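Local coordinates for STBB protein (Escherichia coli, PDB 2JD3) that probably binds the parC partition site as a ribbon-helix-helix dimer and links the plasmid to ParM actin-like filaments during segregation, at residues A[53-57]-A[77-82]. Residues are numbered along the deposited sequence; the frame is centred on the assembly and turned at random.
Sequences LDPRL and LLSQTT
Thr81 faces the turn at Asp54 and Leu57, where the long second helix (33-53) of the ribbon-helix-helix core ends and helix 56-64 starts; the last turns of helix 71-82 pack here. Its CG2 lies against Leu57, nearest the leucine CG (3.4 Å) and touching both methyls, while Thr81 OG1 gives a weak hydrogen bond to Asp54 OD2 (3.1 Å), an atom less surely placed. Asp54 holds its CG anti to the backbone N (chi1 -173°), which turns the carboxylate toward both Thr81 and Arg56: the same OD2 takes a capping bond from Arg56 N, and Asp54 OD1 forms a salt bridge with Arg56 NH1 (2.8 Å). That bond lies in the guanidinium plane but reaches OD1 33° out of the carboxylate plane, on the syn side. Thr81 OG1 sits over one guanidinium face, off-centre. An alanine replacing Asp54 would probably leave the Arg56 guanidinium without this anionic partner and the helix start without its side-chain cap. Beyond these polar groups, Leu57 CD2 meets Leu77 CB at 4.1 Å, and Leu77 also packs on Leu60, Leu61 and Ile64. Phe69 and Ala71 of the second subunit pack respectively on Leu53 and Leu78, whose CD2 methyls lie 4.1 Å apart.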
ATOM      1  N   LEU A  53       5.580  -1.347  -8.099  1.00 38.42           N
ATOM      2  CA  LEU A  53       4.919  -2.425  -8.811  1.00 38.74           C
ATOM      3  C   LEU A  53       4.297  -1.844 -10.073  1.00 40.07           C
ATOM      4  O   LEU A  53       4.264  -2.479 -11.125  1.00 40.67           O
ATOM      5  CB  LEU A  53       3.836  -3.023  -7.924  1.00 38.55           C
ATOM      6  CG  LEU A  53       3.996  -4.478  -7.505  1.00 39.69           C
ATOM      7  CD1 LEU A  53       5.453  -4.795  -7.224  1.00 39.64           C
ATOM      8  CD2 LEU A  53       3.127  -4.726  -6.282  1.00 38.70           C
ATOM      9  N   ASP A  54       3.794  -0.625  -9.936  1.00 41.36           N
ATOM     10  CA  ASP A  54       3.164   0.118 -11.016  1.00 42.20           C
ATOM     11  C   ASP A  54       2.801   1.453 -10.401  1.00 42.36           C
ATOM     12  O   ASP A  54       2.111   1.508  -9.389  1.00 42.81           O
ATOM     13  CB  ASP A  54       1.891  -0.570 -11.497  1.00 44.24           C
ATOM     14  CG  ASP A  54       1.303   0.098 -12.730  1.00 46.21           C
ATOM     15  OD1 ASP A  54       1.591  -0.360 -13.857  1.00 44.98           O
ATOM     16  OD2 ASP A  54       0.566   1.091 -12.570  1.00 46.96           O
ATOM     17  N   PRO A  55       3.260   2.551 -11.003  1.00 42.56           N
ATOM     18  CA  PRO A  55       2.945   3.871 -10.449  1.00 41.05           C
ATOM     19  C   PRO A  55       1.457   4.202 -10.309  1.00 40.23           C
ATOM     20  O   PRO A  55       1.084   4.954  -9.417  1.00 41.67           O
ATOM     21  CB  PRO A  55       3.684   4.820 -11.388  1.00 40.50           C
ATOM     22  CG  PRO A  55       3.699   4.054 -12.700  1.00 41.31           C
ATOM     23  CD  PRO A  55       4.039   2.665 -12.246  1.00 41.64           C
ATOM     24  N   ARG A  56       0.603   3.639 -11.160  1.00 38.88           N
ATOM     25  CA  ARG A  56      -0.828   3.931 -11.064  1.00 38.97           C
ATOM     26  C   ARG A  56      -1.474   3.378  -9.792  1.00 41.02           C
ATOM     27  O   ARG A  56      -2.467   3.942  -9.308  1.00 41.88           O
ATOM     28  CB  ARG A  56      -1.602   3.354 -12.256  1.00 37.87           C
ATOM     29  CG  ARG A  56      -1.203   3.844 -13.609  1.00 35.51           C
ATOM     30  CD  ARG A  56      -0.745   2.658 -14.424  1.00 37.68           C
ATOM     31  NE  ARG A  56      -1.782   2.088 -15.275  1.00 37.78           N
ATOM     32  CZ  ARG A  56      -1.741   0.850 -15.756  1.00 39.54           C
ATOM     33  NH1 ARG A  56      -0.724   0.049 -15.459  1.00 38.68           N
ATOM     34  NH2 ARG A  56      -2.712   0.416 -16.547  1.00 42.32           N
ATOM     35  N   LEU A  57      -0.929   2.272  -9.273  1.00 40.95           N
ATOM     36  CA  LEU A  57      -1.469   1.612  -8.085  1.00 40.08           C
ATOM     37  C   LEU A  57      -1.741   2.487  -6.870  1.00 40.95           C
ATOM     38  O   LEU A  57      -2.858   2.495  -6.362  1.00 41.21           O
ATOM     39  CB  LEU A  57      -0.578   0.448  -7.657  1.00 40.16           C
ATOM     40  CG  LEU A  57      -1.045  -0.965  -8.011  1.00 39.82           C
ATOM     41  CD1 LEU A  57      -0.124  -1.957  -7.344  1.00 38.08           C
ATOM     42  CD2 LEU A  57      -2.477  -1.197  -7.548  1.00 38.07           C
ATOM     43  N   LEU A  77      -7.371  -4.229  -8.384  1.00 41.21           N
ATOM     44  CA  LEU A  77      -6.561  -3.144  -8.917  1.00 41.06           C
ATOM     45  C   LEU A  77      -5.175  -3.690  -9.261  1.00 43.28           C
ATOM     46  O   LEU A  77      -4.549  -3.291 -10.240  1.00 43.06           O
ATOM     47  CB  LEU A  77      -6.448  -2.033  -7.880  1.00 38.54           C
ATOM     48  CG  LEU A  77      -7.479  -0.907  -7.934  1.00 37.69           C
ATOM     49  CD1 LEU A  77      -8.779  -1.380  -8.533  1.00 36.87           C
ATOM     50  CD2 LEU A  77      -7.695  -0.380  -6.540  1.00 37.08           C
ATOM     51  N   LEU A  78      -4.710  -4.626  -8.446  1.00 44.61           N
ATOM     52  CA  LEU A  78      -3.409  -5.239  -8.637  1.00 44.96           C
ATOM     53  C   LEU A  78      -3.284  -5.959  -9.975  1.00 46.63           C
ATOM     54  O   LEU A  78      -2.266  -5.857 -10.663  1.00 45.84           O
ATOM     55  CB  LEU A  78      -3.159  -6.233  -7.516  1.00 44.06           C
ATOM     56  CG  LEU A  78      -1.977  -5.930  -6.619  1.00 46.33           C
ATOM     57  CD1 LEU A  78      -1.909  -7.005  -5.561  1.00 48.12           C
ATOM     58  CD2 LEU A  78      -0.691  -5.876  -7.431  1.00 46.56           C
ATOM     59  N   SER A  79      -4.319  -6.711 -10.337  1.00 48.19           N
ATOM     60  CA  SER A  79      -4.278  -7.464 -11.580  1.00 49.55           C
ATOM     61  C   SER A  79      -4.539  -6.574 -12.782  1.00 50.10           C
ATOM     62  O   SER A  79      -3.908  -6.736 -13.828  1.00 50.15           O
ATOM     63  CB  SER A  79      -5.285  -8.611 -11.541  1.00 47.20           C
ATOM     64  OG  SER A  79      -6.577  -8.110 -11.321  1.00 48.33           O
ATOM     65  N   GLN A  80      -5.465  -5.632 -12.630  1.00 50.16           N
ATOM     66  CA  GLN A  80      -5.789  -4.715 -13.716  1.00 49.96           C
ATOM     67  C   GLN A  80      -4.600  -3.822 -13.997  1.00 48.90           C
ATOM     68  O   GLN A  80      -4.537  -3.161 -15.015  1.00 50.95           O
ATOM     69  CB  GLN A  80      -6.983  -3.836 -13.337  1.00 50.37           C
ATOM     70  CG  GLN A  80      -8.326  -4.525 -13.447  1.00 54.81           C
ATOM     71  CD  GLN A  80      -8.679  -4.870 -14.883  1.00 58.82           C
ATOM     72  OE1 GLN A  80      -9.681  -5.538 -15.143  1.00 61.88           O
ATOM     73  NE2 GLN A  80      -7.858  -4.410 -15.827  1.00 59.89           N
ATOM     74  N   THR A  81      -3.631  -3.845 -13.103  1.00 48.56           N
ATOM     75  CA  THR A  81      -2.491  -2.968 -13.220  1.00 46.83           C
ATOM     76  C   THR A  81      -1.141  -3.678 -13.287  1.00 47.28           C
ATOM     77  O   THR A  81      -0.119  -3.055 -13.544  1.00 48.52           O
ATOM     78  CB  THR A  81      -2.513  -2.029 -12.016  1.00 45.66           C
ATOM     79  OG1 THR A  81      -1.955  -0.770 -12.373  1.00 50.47           O
ATOM     80  CG2 THR A  81      -1.730  -2.627 -10.869  1.00 43.00           C
ATOM     81  N   THR A  82      -1.138  -4.983 -13.064  1.00 47.95           N
ATOM     82  CA  THR A  82       0.097  -5.752 -13.046  1.00 46.88           C
ATOM     83  C   THR A  82       0.037  -6.974 -13.944  1.00 48.26           C
ATOM     84  O   THR A  82       1.050  -7.412 -14.487  1.00 47.40           O
ATOM     85  CB  THR A  82       0.395  -6.199 -11.605  1.00 45.82           C
ATOM     86  OG1 THR A  82       1.282  -5.259 -10.996  1.00 45.90           O
ATOM     87  CG2 THR A  82       0.999  -7.578 -11.572  1.00 48.52           C
TER